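Local coordinates for class I phosphodiesterase PDEB1 (PDB 2R8Q), which is a class I phosphodiesterase with an all-helical catalytic domain that holds zinc and magnesium ions, at residues Pro41-Leu45 / Phe46-Glu50. Sequence-based numbering, arbitrary orientation.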
# COMPACT_ATOMS: atom_id res chain seq x y z
N PRO A 41 -2.27 -31.63 -15.95
CA PRO A 41 -3.29 -30.65 -16.33
C PRO A 41 -4.67 -31.17 -15.92
O PRO A 41 -5.62 -30.41 -15.77
CB PRO A 41 -3.14 -30.57 -17.85
CG PRO A 41 -1.69 -30.86 -18.06
CD PRO A 41 -1.45 -32.01 -17.12
N GLY A 42 -4.75 -32.49 -15.73
CA GLY A 42 -6.00 -33.12 -15.35
C GLY A 42 -6.31 -33.10 -13.87
O GLY A 42 -7.39 -33.55 -13.46
N PHE A 43 -5.38 -32.61 -13.06
CA PHE A 43 -5.61 -32.53 -11.62
C PHE A 43 -6.85 -31.67 -11.36
O PHE A 43 -6.98 -30.58 -11.92
CB PHE A 43 -4.40 -31.91 -10.91
CG PHE A 43 -4.66 -31.57 -9.48
CD1 PHE A 43 -4.88 -32.57 -8.54
CD2 PHE A 43 -4.71 -30.24 -9.06
CE1 PHE A 43 -5.16 -32.26 -7.21
CE2 PHE A 43 -4.98 -29.92 -7.73
CZ PHE A 43 -5.21 -30.93 -6.80
N ASN A 44 -7.74 -32.17 -10.52
CA ASN A 44 -8.98 -31.46 -10.20
C ASN A 44 -9.01 -31.04 -8.72
O ASN A 44 -9.26 -31.86 -7.84
CB ASN A 44 -10.18 -32.35 -10.52
CG ASN A 44 -11.51 -31.67 -10.27
OD1 ASN A 44 -11.56 -30.52 -9.83
ND2 ASN A 44 -12.60 -32.37 -10.56
N LEU A 45 -8.75 -29.76 -8.46
CA LEU A 45 -8.74 -29.26 -7.10
C LEU A 45 -10.09 -29.39 -6.40
O LEU A 45 -10.14 -29.48 -5.18
CB LEU A 45 -8.27 -27.79 -7.07
CG LEU A 45 -8.12 -27.12 -5.70
CD1 LEU A 45 -7.12 -27.88 -4.83
CD2 LEU A 45 -7.66 -25.68 -5.90
N PHE A 46 -11.18 -29.40 -7.16
CA PHE A 46 -12.49 -29.54 -6.54
C PHE A 46 -12.65 -30.91 -5.90
O PHE A 46 -13.35 -31.05 -4.90
CB PHE A 46 -13.62 -29.30 -7.55
CG PHE A 46 -13.79 -27.86 -7.94
CD1 PHE A 46 -13.27 -27.39 -9.14
CD2 PHE A 46 -14.45 -26.98 -7.10
CE1 PHE A 46 -13.40 -26.05 -9.50
CE2 PHE A 46 -14.59 -25.63 -7.44
CZ PHE A 46 -14.07 -25.17 -8.65
N GLU A 47 -12.00 -31.91 -6.48
CA GLU A 47 -12.08 -33.27 -5.95
C GLU A 47 -11.45 -33.28 -4.56
O GLU A 47 -12.00 -33.84 -3.61
CB GLU A 47 -11.34 -34.25 -6.86
CG GLU A 47 -11.60 -35.71 -6.52
CD GLU A 47 -10.68 -36.64 -7.27
OE1 GLU A 47 -10.43 -36.40 -8.47
OE2 GLU A 47 -10.20 -37.63 -6.66
N VAL A 48 -10.28 -32.65 -4.45
CA VAL A 48 -9.58 -32.56 -3.17
C VAL A 48 -10.41 -31.80 -2.14
O VAL A 48 -10.50 -32.19 -0.98
CB VAL A 48 -8.21 -31.85 -3.33
CG1 VAL A 48 -7.59 -31.59 -1.96
CG2 VAL A 48 -7.28 -32.70 -4.17
N ARG A 49 -11.03 -30.70 -2.58
CA ARG A 49 -11.84 -29.89 -1.69
C ARG A 49 -13.06 -30.63 -1.15
O ARG A 49 -13.38 -30.54 0.03
CB ARG A 49 -12.31 -28.62 -2.41
CG ARG A 49 -11.18 -27.64 -2.69
CD ARG A 49 -11.65 -26.50 -3.58
NE ARG A 49 -12.68 -25.67 -2.95
CZ ARG A 49 -13.23 -24.61 -3.53
NH1 ARG A 49 -12.86 -24.26 -4.75
NH2 ARG A 49 -14.15 -23.90 -2.89
N GLU A 50 -13.71 -31.38 -2.03
CA GLU A 50 -14.90 -32.12 -1.64
C GLU A 50 -14.63 -33.30 -0.71
O GLU A 50 -15.42 -33.58 0.19
CB GLU A 50 -15.63 -32.63 -2.89
CG GLU A 50 -16.91 -33.39 -2.60
CD GLU A 50 -17.59 -33.89 -3.86
OE1 GLU A 50 -16.97 -34.69 -4.60
OE2 GLU A 50 -18.75 -33.49 -4.10
O HOH W 1 -7.82 -34.92 -9.49
O HOH W 2 -12.18 -35.44 -10.27
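Asn44 caps the helix that follows it: its OD1 accepts from Phe46 N at 2.9 Å, a bent bond (136° at the hydrogen) whose donor sits well above the plane of the side-chain amide. With CG anti to the backbone N (chi1 -177°), OD1 is brought to Phe46 N and to the edge of the Phe46 ring, 3.6 Å from Phe46 CD1. Amide and ring planes stand 70° apart. Asn44 O accepts from Glu47 N at 3.1 Å, and Leu45 O from Arg49 N at 3.0 Å in a straighter bond. Two waters tie Glu47 OE1 back to the cap, one bound to Asn44 N and the other to Asn44 ND2, while Glu47 OE2 pairs with Lys51. Beside the cap, Phe43 CE1 meets Val48 CG2 at 3.7 Å, the two side chains crossing at about a right angle. The aliphatic part of Arg49 crosses Leu45 at a slant, Arg49 CD 4.2 Å from Leu45 CG; the guanidinium of Arg49 makes a cation-pi contact with Tyr103. Farther out, Leu45 packs on Val106 of helix 102-118, and Phe46 meets Trp268 of helix 262-285 edge-to-face; the side chain of Phe46 is about 10 Å from the bound 3-isobutyl-1-methylxanthine. This is an Asn N-cap, its side chain bonded to the second residue of helix 45-51 in the all-helical phosphodiesterase catalytic domain.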